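Local atomic coordinates of probable glutathione S-transferase (Pseudomonas aeruginosa, PDB entry 6JWK), a protein that probably isomerises maleylpyruvate or the related maleylacetoacetate with the help of glutathione, as a zeta-class member of the glutathione S-transferase superfamily. Residues B[20-25]-B[75-80]; B[102-107]-B[133-138]. All blocks are in the same frame, centred on the assembly; numbering follows the deposited sequence.

Contact 1 of 2, residues B[20-25]-B[75-80]; sequences ALKGLD and AVQPEP
Lys22 and Pro80 bring the two backbones together, with their CA atoms 6.2 Å apart. Residues 20-22 are the last of helix 10-22, and Gly23 leaves it with a positive phi, in a Schellman motif. Residues 75-80 run off the end of helix 66-76, and the peptide bond before Pro80 is cis. Lys22 reaches across with a chain that turns about its CB-CG bond (chi2 -71°). The ammonium Lys22 NZ bonds Pro80 O at 2.6 Å, from above the carbonyl plane. Lys22 NZ also bonds Gln77 O at 2.7 Å, nearly in line with that C=O, and forms a salt bridge with Asp74. Two helix ends of the thioredoxin-like N-terminal domain of a glutathione S-transferase are thus joined, at the segment that leads out toward the helical domain. Gln77 answers in the other direction. Its side chain is extended, with CG anti to the backbone N (chi1 -177°). Gln77 NE2 donates to Lys22 O at 2.8 Å, on a lone pair, and also to Glu79 O at 2.8 Å. Both acceptors lie close to the amide plane, so the two bonds fix the rotation of the amide. Leu24 slides past this side chain in the opposite direction, with Leu24 CD2 3.5 Å from Gln77 OE1. Pro80 CG rests 3.4 Å from Leu21 O, while the Leu21 side chain packs on Leu82, Ala160 and helix 198-203.

Contact 2 of 2, residues B[102-107]-B[133-138]; sequences CDIHPL and HWVAEG. With SO4 (sulfate ion), chain I.
Leu107 presses one methyl onto the indole of Trp134. Leu107 CD1 stands 3.6 Å from the centroid of the five-membered ring of Trp134, 17° off the ring normal, in a CH-pi contact over the face. The two side chains cross at about a right angle. His133 CD2 lies over the opposite face, offset toward the rim. A second close approach is that of Ile104 to Gly138. CG1 of Ile104 sits beside the backbone N (chi1 -50°), and the extended chain brings Ile104 CD1 to 3.6 Å from Gly138 CA. The side chain lies directly against this bare CA. Ile104 CG2 meets Val135 CG2 more loosely, at 4.3 Å. In contrast to this packing, the polar side has no direct hydrogen bond between the segments. There a water donates to Asp103 O and to Trp134 O, 2.7 Å from each, and bridges the two backbones. Asp103 O also accepts from Arg111 of the second subunit, which packs on Leu107 and Trp134 too. The CB of His105 is directed away from 133-138, and its ring faces helix 10-22. His105 NE2 donates to O1 of a sulfate, probably from the crystallisation liquor, at 3.2 Å in a bent bond of 144°. Here the junction between helix 87-103 and the short helix 105-108 packs on helix 124-149, in the all-helical C-terminal domain of a glutathione S-transferase.

From the N terminus, the chain forms strand 2-5 and helix 10-22, then passes through the rest of the sheet and helix 66-76 before 75-80 returns to 20-25. Contact 1 closes this loop within the thioredoxin-like domain. The chain then enters helix 87-103. Contact 2 opens at its end and closes a shorter, mostly helical loop when helix 124-149 packs on 102-107. The two loops neither nest nor cross; they follow in series. The centres of contact 1 and contact 2 are 29 Å apart, and the contacts lie on opposite sides of the chain's centre. Helix 10-22 links the two regions: its end carries contact 1, while its Ser10, Thr11 and Arg14 touch His105 of contact 2.

Contact 1 of 2, residues B[20-25]-B[75-80]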
loop_
_atom_site.group_PDB
_atom_site.type_symbol
_atom_site.label_atom_id
_atom_site.label_comp_id
_atom_site.label_asym_id
_atom_site.label_seq_id
_atom_site.Cartn_x
_atom_site.Cartn_y
_atom_site.Cartn_z
ATOM N N ALA B 20 -4.258 -20.258 -1.429
ATOM C CA ALA B 20 -4.809 -21.368 -0.618
ATOM C C ALA B 20 -6.312 -21.149 -0.468
ATOM O O ALA B 20 -7.045 -22.102 -0.732
ATOM C CB ALA B 20 -4.109 -21.512 0.705
ATOM N N LEU B 21 -6.775 -19.922 -0.199
ATOM C CA LEU B 21 -8.229 -19.660 -0.077
ATOM C C LEU B 21 -8.953 -19.947 -1.402
ATOM O O LEU B 21 -10.120 -20.393 -1.372
ATOM C CB LEU B 21 -8.448 -18.217 0.393
ATOM C CG LEU B 21 -8.023 -17.949 1.829
ATOM C CD1 LEU B 21 -8.073 -16.448 2.112
ATOM C CD2 LEU B 21 -8.937 -18.714 2.793
ATOM N N LYS B 22 -8.297 -19.714 -2.536
ATOM C CA LYS B 22 -8.903 -19.967 -3.862
ATOM C C LYS B 22 -8.864 -21.469 -4.187
ATOM O O LYS B 22 -9.595 -21.846 -5.075
ATOM C CB LYS B 22 -8.138 -19.218 -4.963
ATOM C CG LYS B 22 -8.251 -17.702 -4.894
ATOM C CD LYS B 22 -9.609 -17.185 -5.262
ATOM C CE LYS B 22 -9.626 -15.704 -5.591
ATOM N NZ LYS B 22 -11.022 -15.191 -5.532
ATOM N N GLY B 23 -7.983 -22.248 -3.555
ATOM C CA GLY B 23 -7.710 -23.665 -3.873
ATOM C C GLY B 23 -6.785 -23.812 -5.071
ATOM O O GLY B 23 -6.912 -24.808 -5.790
ATOM N N LEU B 24 -5.858 -22.868 -5.269
ATOM C CA LEU B 24 -4.861 -22.844 -6.379
ATOM C C LEU B 24 -3.428 -22.962 -5.832
ATOM O O LEU B 24 -2.506 -22.426 -6.473
ATOM C CB LEU B 24 -5.010 -21.501 -7.120
ATOM C CG LEU B 24 -6.369 -21.192 -7.740
ATOM C CD1 LEU B 24 -6.431 -19.752 -8.193
ATOM C CD2 LEU B 24 -6.672 -22.119 -8.902
ATOM N N ASP B 25 -3.180 -23.533 -4.656
ATOM C CA ASP B 25 -1.820 -23.392 -4.050
ATOM C C ASP B 25 -0.825 -24.426 -4.632
ATOM O O ASP B 25 0.375 -24.322 -4.281
ATOM C CB ASP B 25 -1.868 -23.362 -2.519
ATOM C CG ASP B 25 -2.493 -24.606 -1.934
ATOM O OD1 ASP B 25 -1.888 -25.687 -2.129
ATOM O OD2 ASP B 25 -3.597 -24.496 -1.346
ATOM N N ALA B 75 -10.153 -11.745 -10.447
ATOM C CA ALA B 75 -10.509 -11.820 -11.885
ATOM C C ALA B 75 -10.287 -13.238 -12.401
ATOM O O ALA B 75 -11.151 -13.735 -13.117
ATOM C CB ALA B 75 -9.688 -10.844 -12.680
ATOM N N VAL B 76 -9.176 -13.873 -12.007
ATOM C CA VAL B 76 -8.780 -15.230 -12.462
ATOM C C VAL B 76 -9.833 -16.252 -12.020
ATOM O O VAL B 76 -10.200 -17.083 -12.843
ATOM C CB VAL B 76 -7.398 -15.617 -11.916
ATOM C CG1 VAL B 76 -7.100 -17.087 -12.192
ATOM C CG2 VAL B 76 -6.312 -14.711 -12.465
ATOM N N GLN B 77 -10.304 -16.177 -10.780
ATOM C CA GLN B 77 -11.324 -17.102 -10.191
ATOM C C GLN B 77 -12.097 -16.325 -9.142
ATOM O O GLN B 77 -11.667 -16.181 -7.987
ATOM C CB GLN B 77 -10.667 -18.318 -9.547
ATOM C CG GLN B 77 -11.663 -19.329 -8.998
ATOM C CD GLN B 77 -10.922 -20.356 -8.183
ATOM O OE1 GLN B 77 -10.025 -21.008 -8.697
ATOM N NE2 GLN B 77 -11.214 -20.443 -6.888
ATOM N N PRO B 78 -13.224 -15.738 -9.548
ATOM C CA PRO B 78 -13.972 -14.847 -8.679
ATOM C C PRO B 78 -14.333 -15.426 -7.301
ATOM O O PRO B 78 -14.255 -14.679 -6.351
ATOM C CB PRO B 78 -15.227 -14.582 -9.527
ATOM C CG PRO B 78 -14.707 -14.650 -10.947
ATOM C CD PRO B 78 -13.787 -15.844 -10.906
ATOM N N GLU B 79 -14.768 -16.690 -7.237
ATOM C CA GLU B 79 -15.257 -17.347 -5.990
ATOM C C GLU B 79 -14.169 -18.241 -5.413
ATOM O O GLU B 79 -13.466 -18.907 -6.169
ATOM C CB GLU B 79 -16.501 -18.193 -6.279
ATOM C CG GLU B 79 -17.730 -17.371 -6.580
ATOM C CD GLU B 79 -18.161 -16.489 -5.429
ATOM O OE1 GLU B 79 -18.032 -16.917 -4.268
ATOM O OE2 GLU B 79 -18.575 -15.357 -5.688
ATOM N N PRO B 80 -13.925 -18.254 -4.082
ATOM C CA PRO B 80 -14.475 -17.268 -3.147
ATOM C C PRO B 80 -13.710 -15.918 -3.205
ATOM O O PRO B 80 -12.522 -15.890 -3.510
ATOM C CB PRO B 80 -14.270 -17.956 -1.806
ATOM C CG PRO B 80 -12.937 -18.672 -2.001
ATOM C CD PRO B 80 -13.020 -19.209 -3.423
#

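Contact 2 of 2, residues B[102-107]-B[133-138]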
loop_
_atom_site.group_PDB
_atom_site.type_symbol
_atom_site.label_atom_id
_atom_site.label_comp_id
_atom_site.label_asym_id
_atom_site.label_seq_id
_atom_site.Cartn_x
_atom_site.Cartn_y
_atom_site.Cartn_z
ATOM N N CYS B 102 0.876 -0.419 3.941
ATOM C CA CYS B 102 1.457 0.938 3.721
ATOM C C CYS B 102 2.075 1.506 5.005
ATOM O O CYS B 102 3.105 2.147 4.888
ATOM C CB CYS B 102 0.423 1.949 3.236
ATOM S SG CYS B 102 -0.283 1.476 1.653
ATOM N N ASP B 103 1.472 1.282 6.176
ATOM C CA ASP B 103 1.807 2.040 7.415
ATOM C C ASP B 103 2.551 1.178 8.418
ATOM O O ASP B 103 3.037 1.760 9.404
ATOM C CB ASP B 103 0.570 2.661 8.057
ATOM C CG ASP B 103 -0.076 3.726 7.165
ATOM O OD1 ASP B 103 0.563 4.098 6.146
ATOM O OD2 ASP B 103 -1.218 4.125 7.449
ATOM N N ILE B 104 2.614 -0.146 8.239
ATOM C CA ILE B 104 3.394 -1.003 9.192
ATOM C C ILE B 104 4.528 -1.719 8.463
ATOM O O ILE B 104 5.730 -1.399 8.745
ATOM C CB ILE B 104 2.509 -2.027 9.927
ATOM C CG1 ILE B 104 1.280 -1.387 10.558
ATOM C CG2 ILE B 104 3.360 -2.766 10.933
ATOM C CD1 ILE B 104 0.349 -2.383 11.224
ATOM N N HIS B 105 4.182 -2.673 7.592
ATOM C CA HIS B 105 5.139 -3.637 7.005
ATOM C C HIS B 105 6.295 -2.923 6.305
ATOM O O HIS B 105 7.441 -3.327 6.488
ATOM C CB HIS B 105 4.453 -4.610 6.057
ATOM C CG HIS B 105 5.424 -5.606 5.546
ATOM N ND1 HIS B 105 6.077 -6.468 6.399
ATOM C CD2 HIS B 105 5.932 -5.797 4.311
ATOM C CE1 HIS B 105 6.936 -7.176 5.691
ATOM N NE2 HIS B 105 6.862 -6.769 4.413
ATOM N N PRO B 106 6.087 -1.860 5.488
ATOM C CA PRO B 106 7.222 -1.274 4.756
ATOM C C PRO B 106 8.368 -0.749 5.647
ATOM O O PRO B 106 9.509 -0.757 5.200
ATOM C CB PRO B 106 6.609 -0.108 3.997
ATOM C CG PRO B 106 5.157 -0.518 3.828
ATOM C CD PRO B 106 4.821 -1.196 5.166
ATOM N N LEU B 107 8.058 -0.333 6.864
ATOM C CA LEU B 107 9.078 0.160 7.828
ATOM C C LEU B 107 9.809 -1.012 8.484
ATOM O O LEU B 107 10.911 -0.784 8.962
ATOM C CB LEU B 107 8.403 1.049 8.864
ATOM C CG LEU B 107 7.601 2.195 8.262
ATOM C CD1 LEU B 107 6.988 3.060 9.340
ATOM C CD2 LEU B 107 8.506 3.016 7.386
ATOM N N HIS B 133 7.817 0.098 17.729
ATOM C CA HIS B 133 7.115 1.408 17.653
ATOM C C HIS B 133 6.094 1.392 16.480
ATOM O O HIS B 133 4.955 1.801 16.672
ATOM C CB HIS B 133 8.117 2.589 17.583
ATOM C CG HIS B 133 7.467 3.906 17.297
ATOM N ND1 HIS B 133 6.691 4.583 18.230
ATOM C CD2 HIS B 133 7.441 4.662 16.173
ATOM C CE1 HIS B 133 6.248 5.706 17.706
ATOM N NE2 HIS B 133 6.671 5.763 16.436
ATOM N N TRP B 134 6.494 1.004 15.287
ATOM C CA TRP B 134 5.621 1.070 14.093
ATOM C C TRP B 134 4.536 -0.005 14.289
ATOM O O TRP B 134 3.354 0.246 13.937
ATOM C CB TRP B 134 6.457 0.888 12.819
ATOM C CG TRP B 134 7.534 1.924 12.667
ATOM C CD1 TRP B 134 8.863 1.688 12.510
ATOM C CD2 TRP B 134 7.385 3.349 12.730
ATOM N NE1 TRP B 134 9.555 2.869 12.463
ATOM C CE2 TRP B 134 8.676 3.905 12.618
ATOM C CE3 TRP B 134 6.298 4.221 12.836
ATOM C CZ2 TRP B 134 8.909 5.282 12.640
ATOM C CZ3 TRP B 134 6.516 5.586 12.824
ATOM C CH2 TRP B 134 7.808 6.107 12.724
ATOM N N VAL B 135 4.912 -1.152 14.870
ATOM C CA VAL B 135 3.932 -2.211 15.220
ATOM C C VAL B 135 2.891 -1.644 16.192
ATOM O O VAL B 135 1.706 -1.810 15.884
ATOM C CB VAL B 135 4.588 -3.514 15.712
ATOM C CG1 VAL B 135 3.594 -4.426 16.430
ATOM C CG2 VAL B 135 5.214 -4.273 14.546
ATOM N N ALA B 136 3.257 -1.015 17.305
ATOM C CA ALA B 136 2.259 -0.568 18.325
ATOM C C ALA B 136 1.325 0.473 17.714
ATOM O O ALA B 136 0.130 0.345 17.842
ATOM C CB ALA B 136 2.938 0.006 19.573
ATOM N N GLU B 137 1.871 1.472 17.037
ATOM C CA GLU B 137 1.073 2.527 16.374
ATOM C C GLU B 137 0.086 1.878 15.397
ATOM O O GLU B 137 -1.098 2.246 15.434
ATOM C CB GLU B 137 1.964 3.480 15.565
ATOM C CG GLU B 137 3.031 4.163 16.383
ATOM C CD GLU B 137 2.528 5.376 17.116
ATOM O OE1 GLU B 137 2.007 6.268 16.446
ATOM O OE2 GLU B 137 2.606 5.383 18.346
ATOM N N GLY B 138 0.569 0.985 14.528
ATOM C CA GLY B 138 -0.272 0.398 13.462
ATOM C C GLY B 138 -1.320 -0.574 14.009
ATOM O O GLY B 138 -2.459 -0.529 13.566
HETATM S S SO4 I . 9.630 -9.200 3.683
HETATM O O1 SO4 I . 8.478 -9.068 2.840
HETATM O O2 SO4 I . 10.245 -7.936 3.927
HETATM O O3 SO4 I . 9.292 -9.744 4.984
HETATM O O4 SO4 I . 10.560 -10.059 3.010
HETATM O O HOH W 1 2.851 2.152 12.034
#